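Local coordinates for glycosyl hydrolase family 88 (Pedobacter heparinus, PDB 3WIW), which is an unsaturated glucuronyl hydrolase specific for heparin, built as an alpha6/alpha6-barrel, at residues E344-P349 against F355-S360; D305-A310 against L374-Y379; D287-W292 against K338-D343; R45-Y50 against G76-T81. All blocks are in the same frame, centred on the assembly; numbering follows the deposited sequence.

Overall arrangement
Within one alpha6/alpha6-barrel, contact 2 is the core one. Its centre is about 8 Å from the centre of the chain, all its touching residues are buried, and it joins helices 306-322 and 375-392 by small side chains and the edge of one tyrosine. Contact 4 is also buried, about 16 Å out, where one phenylalanine ring meets helix 30-49. Contacts 1 and 3 are partly buried, each about 17 Å out, with loops and more polar chemistry. Contact 1 pairs two backbones of one loop. Contact 3 sets a loop on the end of helix 327-340. Contact 1 touches the others: I356 N bonds to D378, K348 pairs with D343, and I356 packs on T81.

Contact 1: E344-P349 against F355-S360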
# COMPACT_ATOMS: atom_id res chain seq x y z
N GLU A 344 21.73 4.16 -1.62
CA GLU A 344 21.48 3.17 -0.58
C GLU A 344 20.19 2.41 -0.82
O GLU A 344 20.12 1.21 -0.54
CB GLU A 344 21.39 3.89 0.76
CG GLU A 344 21.20 2.96 1.95
CD GLU A 344 21.10 3.72 3.27
OE1 GLU A 344 21.11 4.98 3.26
OE2 GLU A 344 21.01 3.07 4.33
N TYR A 345 19.16 3.09 -1.35
CA TYR A 345 17.83 2.50 -1.53
C TYR A 345 17.38 2.25 -2.97
O TYR A 345 16.56 1.37 -3.23
CB TYR A 345 16.76 3.30 -0.78
CG TYR A 345 16.83 3.08 0.70
CD1 TYR A 345 16.16 2.02 1.30
CD2 TYR A 345 17.61 3.89 1.51
CE1 TYR A 345 16.23 1.79 2.66
CE2 TYR A 345 17.70 3.67 2.89
CZ TYR A 345 17.02 2.60 3.45
OH TYR A 345 17.09 2.34 4.80
N LEU A 346 17.90 3.03 -3.91
CA LEU A 346 17.44 2.96 -5.29
C LEU A 346 18.38 2.09 -6.10
O LEU A 346 19.58 2.40 -6.23
CB LEU A 346 17.36 4.37 -5.89
CG LEU A 346 16.88 4.45 -7.34
CD1 LEU A 346 15.38 4.17 -7.39
CD2 LEU A 346 17.17 5.79 -7.93
N ALA A 347 17.87 1.00 -6.65
CA ALA A 347 18.68 0.11 -7.49
C ALA A 347 19.30 0.82 -8.68
O ALA A 347 18.68 1.72 -9.28
CB ALA A 347 17.82 -1.02 -7.99
N LYS A 348 20.50 0.40 -9.07
CA LYS A 348 21.07 0.89 -10.32
C LYS A 348 20.38 0.21 -11.49
O LYS A 348 19.94 -0.93 -11.37
CB LYS A 348 22.56 0.57 -10.36
CG LYS A 348 23.29 1.32 -9.30
CD LYS A 348 24.75 0.88 -9.18
CE LYS A 348 25.41 1.52 -7.97
NZ LYS A 348 24.86 1.05 -6.65
N PRO A 349 20.31 0.90 -12.64
CA PRO A 349 19.67 0.31 -13.82
C PRO A 349 20.24 -1.06 -14.13
O PRO A 349 21.46 -1.24 -14.18
CB PRO A 349 20.03 1.28 -14.94
CG PRO A 349 20.20 2.58 -14.26
CD PRO A 349 20.76 2.28 -12.89
N PHE A 355 13.81 -4.77 -9.78
CA PHE A 355 13.04 -4.01 -8.81
C PHE A 355 13.63 -2.62 -8.65
O PHE A 355 14.83 -2.42 -8.83
CB PHE A 355 13.03 -4.70 -7.46
CG PHE A 355 12.24 -5.98 -7.43
CD1 PHE A 355 10.86 -5.96 -7.26
CD2 PHE A 355 12.87 -7.21 -7.58
CE1 PHE A 355 10.11 -7.14 -7.21
CE2 PHE A 355 12.14 -8.39 -7.54
CZ PHE A 355 10.76 -8.37 -7.36
N ILE A 356 12.81 -1.67 -8.24
CA ILE A 356 13.22 -0.27 -8.17
C ILE A 356 13.93 0.05 -6.83
O ILE A 356 15.00 0.63 -6.84
CB ILE A 356 12.01 0.65 -8.39
CG1 ILE A 356 11.44 0.43 -9.81
CG2 ILE A 356 12.40 2.10 -8.18
CD1 ILE A 356 10.08 1.06 -10.06
N LEU A 357 13.34 -0.32 -5.70
CA LEU A 357 13.91 -0.08 -4.38
C LEU A 357 14.49 -1.34 -3.75
O LEU A 357 14.15 -2.47 -4.12
CB LEU A 357 12.86 0.47 -3.43
CG LEU A 357 12.28 1.84 -3.75
CD1 LEU A 357 11.31 2.25 -2.63
CD2 LEU A 357 13.37 2.88 -3.90
N LYS A 358 15.37 -1.11 -2.78
CA LYS A 358 15.94 -2.17 -1.95
C LYS A 358 15.44 -2.06 -0.50
O LYS A 358 14.78 -1.08 -0.13
CB LYS A 358 17.46 -2.04 -1.96
CG LYS A 358 18.06 -2.24 -3.34
CD LYS A 358 19.56 -1.94 -3.38
CE LYS A 358 19.88 -0.44 -3.30
NZ LYS A 358 21.35 -0.20 -3.10
N HIS A 359 15.73 -3.08 0.31
CA HIS A 359 15.63 -2.94 1.79
C HIS A 359 14.22 -2.85 2.38
O HIS A 359 13.98 -2.00 3.25
CB HIS A 359 16.48 -1.77 2.32
CG HIS A 359 17.89 -1.75 1.83
ND1 HIS A 359 18.74 -2.83 1.96
CD2 HIS A 359 18.60 -0.77 1.23
CE1 HIS A 359 19.93 -2.51 1.46
NE2 HIS A 359 19.86 -1.27 0.99
N SER A 360 13.30 -3.69 1.92
CA SER A 360 12.04 -3.90 2.64
C SER A 360 12.09 -5.14 3.53
O SER A 360 12.99 -5.99 3.38
CB SER A 360 10.85 -3.99 1.68
OG SER A 360 10.59 -2.71 1.13
O HOH W 1 22.20 1.46 -5.83
O HOH W 2 15.82 1.27 -9.53
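H359 turns the edge of its imidazole to the face of the Y345 ring. This is an offset edge-to-face pair. The centroids are 5.1 Å apart and the planes meet at 84°. H359 CD2 sits over the tyrosine face, and H359 CB reaches Y345 CE1 at 3.6 Å. The Y345 CG lies anti to its carbonyl carbon (chi1 -74°), which swings the ring back toward H359 although its CB points away. K358 CB stands over one face of the imidazole, toward its rim, and H359 ND1 bonds to D371. With an alanine here instead of H359, the Y345 face would probably lose its edge partner and D371 its bond. The two segments run in nearly opposite directions in the loop between helix 327-340 and strand 360-361, and a single beta bridge at L346 and L357 joins them. K358 N donates to Y345 O at 2.8 Å. A347 N donates to I356 O at 2.9 Å. One water also links A347 O to I356 O. L346 and I356 lie side by side, with L346 CD1 3.7 Å from I356 CG2. K358 NZ bonds to D343 O and weakly to E344 O, at 3.2 Å from the latter.

Contact 2: D305-A310 against L374-Y379; sequences DASAAA and LNYADY
S307 meets Y376 and A377 where two helices of the alpha6/alpha6-barrel start side by side. The axes of helix segments 306-310 and 375-379 approach to 8.3 Å and run nearly parallel, at 26°. The S307 and A377 CA atoms are 4.1 Å apart. A377 CB touches S307 CB at 3.8 Å, and A310 CB, one turn on, rests against A377 O. The S307 OG stands between its backbone N and carbonyl carbon (chi1 71°). There it lies at the edge of the Y376 ring, near the ring plane, and still reaches D305, the N-cap of helix 306-322. S307 OG donates to D305 OD1 at 2.8 Å, on the syn side, 28° out of the carboxylate plane. The capping bond from S307 N to D305 OD1 is weak. R246, predicted to bind substrate, is bound by both D305 OD2 and S307 OG, so the pair probably helps to place it. A valine in place of S307 would probably leave D305 OD1 and R246 without their hydroxyl partner at the helix start. Y376 takes a similar torsion, which lays its ring over its own helix start. L374 CB stands over the Y376 ring centre, 4.2 Å above its plane, and S307 OG is 3.6 Å from Y376 CE1.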
# COMPACT_ATOMS: atom_id res chain seq x y z
N ASP A 305 12.61 -0.79 6.92
CA ASP A 305 11.59 -1.28 6.00
C ASP A 305 11.22 -0.17 5.02
O ASP A 305 10.36 0.71 5.32
CB ASP A 305 10.36 -1.76 6.78
CG ASP A 305 9.28 -2.32 5.88
OD1 ASP A 305 9.60 -2.68 4.70
OD2 ASP A 305 8.11 -2.41 6.32
N ALA A 306 11.84 -0.22 3.85
CA ALA A 306 11.59 0.78 2.82
C ALA A 306 10.11 0.83 2.43
O ALA A 306 9.61 1.91 2.12
CB ALA A 306 12.45 0.54 1.59
N SER A 307 9.40 -0.31 2.43
CA SER A 307 8.00 -0.31 2.01
C SER A 307 7.18 0.58 2.93
O SER A 307 6.33 1.35 2.46
CB SER A 307 7.45 -1.74 1.96
OG SER A 307 7.28 -2.31 3.24
N ALA A 308 7.43 0.51 4.24
CA ALA A 308 6.73 1.39 5.18
C ALA A 308 7.04 2.86 4.86
O ALA A 308 6.14 3.71 4.93
CB ALA A 308 7.11 1.05 6.62
N ALA A 309 8.31 3.18 4.60
CA ALA A 309 8.70 4.55 4.25
C ALA A 309 7.93 5.02 3.02
O ALA A 309 7.47 6.16 2.99
CB ALA A 309 10.18 4.65 3.99
N ALA A 310 7.83 4.18 1.98
CA ALA A 310 7.18 4.59 0.74
C ALA A 310 5.69 4.87 0.97
O ALA A 310 5.15 5.86 0.44
CB ALA A 310 7.38 3.54 -0.33
N LEU A 374 10.60 -5.45 -2.60
CA LEU A 374 9.25 -5.97 -2.60
C LEU A 374 8.43 -5.17 -3.59
O LEU A 374 8.55 -3.94 -3.67
CB LEU A 374 8.66 -5.90 -1.20
CG LEU A 374 8.84 -7.21 -0.39
CD1 LEU A 374 8.70 -6.96 1.10
CD2 LEU A 374 7.78 -8.22 -0.89
N ASN A 375 7.60 -5.86 -4.35
CA ASN A 375 6.83 -5.20 -5.39
C ASN A 375 5.95 -4.04 -4.88
O ASN A 375 5.86 -3.00 -5.54
CB ASN A 375 6.04 -6.22 -6.23
CG ASN A 375 5.10 -7.11 -5.41
OD1 ASN A 375 4.79 -6.86 -4.23
ND2 ASN A 375 4.61 -8.18 -6.06
N TYR A 376 5.41 -4.15 -3.67
CA TYR A 376 4.58 -3.05 -3.17
C TYR A 376 5.39 -1.85 -2.71
O TYR A 376 4.89 -0.73 -2.76
CB TYR A 376 3.59 -3.48 -2.10
CG TYR A 376 4.15 -4.32 -0.96
CD1 TYR A 376 4.68 -3.72 0.19
CD2 TYR A 376 4.10 -5.72 -1.02
CE1 TYR A 376 5.15 -4.49 1.24
CE2 TYR A 376 4.56 -6.51 0.04
CZ TYR A 376 5.09 -5.88 1.17
OH TYR A 376 5.53 -6.62 2.24
N ALA A 377 6.65 -2.05 -2.30
CA ALA A 377 7.51 -0.88 -2.03
C ALA A 377 7.65 -0.06 -3.30
O ALA A 377 7.53 1.17 -3.28
CB ALA A 377 8.85 -1.30 -1.52
N ASP A 378 7.85 -0.73 -4.43
CA ASP A 378 8.02 -0.02 -5.70
C ASP A 378 6.72 0.71 -6.10
O ASP A 378 6.79 1.86 -6.58
CB ASP A 378 8.42 -0.96 -6.83
CG ASP A 378 9.80 -1.58 -6.66
OD1 ASP A 378 10.54 -1.22 -5.72
OD2 ASP A 378 10.17 -2.40 -7.52
N TYR A 379 5.57 0.07 -5.90
CA TYR A 379 4.30 0.64 -6.26
C TYR A 379 4.06 1.93 -5.49
O TYR A 379 3.78 2.99 -6.09
CB TYR A 379 3.22 -0.39 -5.95
CG TYR A 379 1.82 0.12 -6.18
CD1 TYR A 379 1.22 0.06 -7.45
CD2 TYR A 379 1.07 0.66 -5.12
CE1 TYR A 379 -0.09 0.50 -7.65
CE2 TYR A 379 -0.24 1.12 -5.32
CZ TYR A 379 -0.81 1.03 -6.58
OH TYR A 379 -2.09 1.44 -6.81

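Contact 3: D287-W292 against K338-D343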
# COMPACT_ATOMS: atom_id res chain seq x y z
N ASP A 287 17.28 9.33 8.92
CA ASP A 287 17.04 9.36 7.48
C ASP A 287 15.58 9.06 7.12
O ASP A 287 15.24 8.99 5.95
CB ASP A 287 17.98 8.41 6.72
CG ASP A 287 17.77 6.94 7.06
OD1 ASP A 287 16.75 6.59 7.68
OD2 ASP A 287 18.63 6.14 6.66
N LYS A 288 14.73 8.86 8.14
CA LYS A 288 13.28 8.73 7.99
C LYS A 288 12.80 7.45 7.32
O LYS A 288 11.64 7.36 6.93
CB LYS A 288 12.68 9.98 7.33
CG LYS A 288 12.94 11.22 8.17
CD LYS A 288 12.43 12.49 7.54
CE LYS A 288 12.61 13.64 8.49
NZ LYS A 288 14.07 13.85 8.73
N ILE A 289 13.66 6.43 7.25
CA ILE A 289 13.21 5.11 6.82
C ILE A 289 12.97 4.27 8.07
O ILE A 289 13.92 3.99 8.81
CB ILE A 289 14.22 4.41 5.90
CG1 ILE A 289 14.73 5.36 4.81
CG2 ILE A 289 13.60 3.12 5.35
CD1 ILE A 289 13.60 5.99 3.97
N PRO A 290 11.71 3.95 8.37
CA PRO A 290 11.47 3.34 9.69
C PRO A 290 12.18 2.02 9.94
O PRO A 290 12.45 1.25 9.01
CB PRO A 290 9.94 3.09 9.69
CG PRO A 290 9.41 4.12 8.72
CD PRO A 290 10.46 4.20 7.63
N LEU A 291 12.50 1.75 11.20
CA LEU A 291 12.79 0.38 11.62
C LEU A 291 11.59 -0.50 11.30
O LEU A 291 10.46 -0.04 11.25
CB LEU A 291 13.03 0.38 13.12
CG LEU A 291 14.01 1.43 13.65
CD1 LEU A 291 14.13 1.30 15.19
CD2 LEU A 291 15.36 1.36 12.93
N TRP A 292 11.81 -1.80 11.14
CA TRP A 292 10.69 -2.64 10.72
C TRP A 292 9.56 -2.65 11.77
O TRP A 292 8.39 -2.83 11.43
CB TRP A 292 11.19 -4.06 10.41
CG TRP A 292 11.60 -4.79 11.64
CD1 TRP A 292 12.81 -4.71 12.29
CD2 TRP A 292 10.80 -5.69 12.41
NE1 TRP A 292 12.78 -5.49 13.44
CE2 TRP A 292 11.56 -6.11 13.52
CE3 TRP A 292 9.49 -6.17 12.27
CZ2 TRP A 292 11.05 -7.02 14.48
CZ3 TRP A 292 8.99 -7.08 13.21
CH2 TRP A 292 9.77 -7.47 14.31
N LYS A 338 13.92 11.61 -0.83
CA LYS A 338 15.33 11.81 -1.13
C LYS A 338 16.17 10.63 -0.64
O LYS A 338 17.08 10.21 -1.34
CB LYS A 338 15.80 13.13 -0.57
CG LYS A 338 15.31 14.30 -1.39
CD LYS A 338 15.60 15.64 -0.73
CE LYS A 338 15.25 16.78 -1.67
NZ LYS A 338 15.54 18.10 -1.09
N THR A 339 15.87 10.10 0.54
CA THR A 339 16.57 8.91 1.03
C THR A 339 16.30 7.67 0.18
O THR A 339 17.23 6.93 -0.19
CB THR A 339 16.24 8.63 2.52
OG1 THR A 339 16.63 9.75 3.33
CG2 THR A 339 16.99 7.38 3.02
N LEU A 340 15.03 7.44 -0.14
CA LEU A 340 14.66 6.29 -0.97
C LEU A 340 15.27 6.36 -2.36
O LEU A 340 15.50 5.32 -2.98
CB LEU A 340 13.14 6.14 -1.07
CG LEU A 340 12.46 5.67 0.21
CD1 LEU A 340 10.98 5.55 -0.10
CD2 LEU A 340 12.98 4.31 0.72
N SER A 341 15.55 7.57 -2.84
CA SER A 341 16.09 7.79 -4.18
C SER A 341 17.62 7.80 -4.22
O SER A 341 18.21 7.94 -5.30
CB SER A 341 15.56 9.11 -4.76
OG SER A 341 14.15 9.12 -4.79
N SER A 342 18.25 7.68 -3.05
CA SER A 342 19.71 7.67 -2.95
C SER A 342 20.25 6.28 -3.32
O SER A 342 19.52 5.31 -3.40
CB SER A 342 20.14 8.06 -1.53
OG SER A 342 19.92 7.02 -0.60
N ASP A 343 21.57 6.20 -3.51
CA ASP A 343 22.22 4.94 -3.85
C ASP A 343 21.91 3.82 -2.89
O ASP A 343 21.82 2.67 -3.29
CB ASP A 343 23.75 5.18 -3.86
CG ASP A 343 24.56 3.88 -4.04
OD1 ASP A 343 24.92 3.20 -3.04
OD2 ASP A 343 24.84 3.53 -5.21
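D287 and T339 bring the loop before helix 306-322 close to the C-terminal end of helix 327-340 in the alpha6/alpha6-barrel, their CA atoms 6.5 Å apart. The D287 backbone turns its carbonyl toward the helix. T339 OG1 lies 3.1 Å from D287 O. D335 O is a weak partner of the same hydroxyl. The other branch of T339 is apolar in its contacts. Its CG2 is anti to the backbone N (chi1 of OG1 -60°) and meets I289 tip to tip, with T339 CG2 3.5 Å from I289 CG1. I289 CD1 goes on to L340 CD2, at 3.7 Å. The L340 side chain slants across that of I289. D287 crosses T339 at about a right angle, with CB nearest the hydroxyl. Its carboxylate is turned back on its own loop. I289 N donates to D287 OD1 at 3.1 Å, nearly straight at 168°, from above the carboxylate plane. This is an Asx turn. R304 pairs with the same oxygen in a salt bridge. At the helix end, T339 O accepts from S342 OG at 2.7 Å and from S342 N. I289 also packs on A309, which ties the loop to helix 306-322. The contact joins polar and apolar parts of T339. Threonine sets its hydroxyl beside the D287 carbonyl and its methyl against I289, while the D287 charge is probably balanced by R304 in the same loop.

Contact 4: R45-Y50 against G76-T81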
# COMPACT_ATOMS: atom_id res chain seq x y z
N ARG A 45 12.72 -3.36 -18.40
CA ARG A 45 13.40 -4.64 -18.36
C ARG A 45 12.55 -5.69 -17.64
O ARG A 45 12.50 -6.85 -18.07
CB ARG A 45 14.75 -4.50 -17.65
CG ARG A 45 15.76 -3.56 -18.31
CD ARG A 45 16.27 -4.08 -19.63
NE ARG A 45 16.86 -5.42 -19.61
CZ ARG A 45 18.12 -5.72 -19.25
NH1 ARG A 45 18.97 -4.80 -18.82
NH2 ARG A 45 18.52 -6.98 -19.31
N ALA A 46 11.92 -5.32 -16.53
CA ALA A 46 11.06 -6.26 -15.80
C ALA A 46 9.94 -6.80 -16.70
O ALA A 46 9.69 -8.02 -16.74
CB ALA A 46 10.47 -5.60 -14.58
N ALA A 47 9.28 -5.91 -17.43
CA ALA A 47 8.14 -6.34 -18.26
C ALA A 47 8.58 -7.22 -19.44
O ALA A 47 7.81 -8.02 -19.94
CB ALA A 47 7.36 -5.13 -18.73
N GLN A 48 9.83 -7.06 -19.88
CA GLN A 48 10.44 -7.88 -20.93
C GLN A 48 10.83 -9.26 -20.39
O GLN A 48 10.88 -10.23 -21.13
CB GLN A 48 11.70 -7.20 -21.47
CG GLN A 48 11.41 -5.97 -22.34
CD GLN A 48 12.63 -5.09 -22.59
OE1 GLN A 48 13.69 -5.25 -21.97
NE2 GLN A 48 12.47 -4.14 -23.50
N THR A 49 11.11 -9.32 -19.10
CA THR A 49 11.68 -10.51 -18.49
C THR A 49 10.64 -11.45 -17.84
O THR A 49 10.66 -12.67 -18.07
CB THR A 49 12.74 -10.09 -17.44
OG1 THR A 49 13.78 -9.37 -18.10
CG2 THR A 49 13.35 -11.29 -16.76
N TYR A 50 9.76 -10.89 -17.02
CA TYR A 50 8.73 -11.67 -16.34
C TYR A 50 7.54 -11.97 -17.26
O TYR A 50 7.38 -11.35 -18.32
CB TYR A 50 8.30 -10.97 -15.02
CG TYR A 50 9.50 -10.70 -14.15
CD1 TYR A 50 10.23 -11.75 -13.62
CD2 TYR A 50 9.96 -9.40 -13.91
CE1 TYR A 50 11.37 -11.54 -12.88
CE2 TYR A 50 11.12 -9.17 -13.16
CZ TYR A 50 11.81 -10.25 -12.65
OH TYR A 50 12.97 -10.07 -11.93
N GLY A 76 -1.12 -7.93 -7.79
CA GLY A 76 -1.56 -6.74 -8.50
C GLY A 76 -0.57 -5.59 -8.50
O GLY A 76 -0.75 -4.65 -9.30
N PHE A 77 0.44 -5.61 -7.62
CA PHE A 77 1.32 -4.45 -7.50
C PHE A 77 2.17 -4.18 -8.74
O PHE A 77 2.27 -3.04 -9.16
CB PHE A 77 2.22 -4.55 -6.27
CG PHE A 77 1.45 -4.41 -4.98
CD1 PHE A 77 0.82 -3.21 -4.65
CD2 PHE A 77 1.36 -5.48 -4.10
CE1 PHE A 77 0.14 -3.05 -3.45
CE2 PHE A 77 0.66 -5.35 -2.89
CZ PHE A 77 0.04 -4.13 -2.57
N PHE A 78 2.78 -5.20 -9.34
CA PHE A 78 3.63 -4.98 -10.52
C PHE A 78 2.87 -4.34 -11.70
O PHE A 78 3.32 -3.31 -12.21
CB PHE A 78 4.34 -6.25 -10.93
CG PHE A 78 5.24 -6.07 -12.11
CD1 PHE A 78 6.38 -5.27 -12.03
CD2 PHE A 78 4.94 -6.69 -13.31
CE1 PHE A 78 7.21 -5.11 -13.12
CE2 PHE A 78 5.76 -6.54 -14.42
CZ PHE A 78 6.91 -5.74 -14.33
N PRO A 79 1.68 -4.87 -12.09
CA PRO A 79 0.98 -4.13 -13.15
C PRO A 79 0.62 -2.70 -12.72
O PRO A 79 0.70 -1.78 -13.53
CB PRO A 79 -0.27 -4.98 -13.44
CG PRO A 79 -0.32 -6.02 -12.36
CD PRO A 79 1.07 -6.17 -11.79
N GLY A 80 0.27 -2.49 -11.45
CA GLY A 80 0.03 -1.15 -10.97
C GLY A 80 1.23 -0.24 -11.12
O GLY A 80 1.11 0.93 -11.51
N THR A 81 2.41 -0.77 -10.81
CA THR A 81 3.66 -0.02 -10.93
C THR A 81 3.93 0.35 -12.38
O THR A 81 4.40 1.47 -12.68
CB THR A 81 4.82 -0.80 -10.30
OG1 THR A 81 4.43 -1.18 -8.98
CG2 THR A 81 6.08 0.06 -10.22
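F78 carries this contact, pushing the end of its ring against A46 and A47 of helix 30-49. The second segment opens at G76. F77 comes next and turns away from helix 30-49. Its ring meets those of F119, Y376 and Y379 instead. F78 points the other way. Its CG is anti to the backbone N (chi1 -179°), which sends the ring out from helix 77-89 to helix 30-49. The nearest CA atoms, those of A47 and F78, are still 9.1 Å apart. F78 CZ and CE1 both touch A46 CB, CZ at 3.6 Å, and the methyl comes in obliquely. A47 N lies at the ring edge, in plane, 3.9 Å from F78 CZ. A47 CB is further off, 4.5 Å from F78 CZ. P79 touches F101 of helix 92-103. T81 closes the segment by folding back: T81 OG1 donates to F77 O at 2.9 Å, above the carbonyl plane, and T81 N uses the same oxygen. The contact is plain apolar packing between barrel helices, away from the predicted active-site residues. F101 meets the F78 ring edge-to-face, N55 and P56 of strand 55-59 touch it too, and T81 leans on Y379 and L382 of helix 375-392.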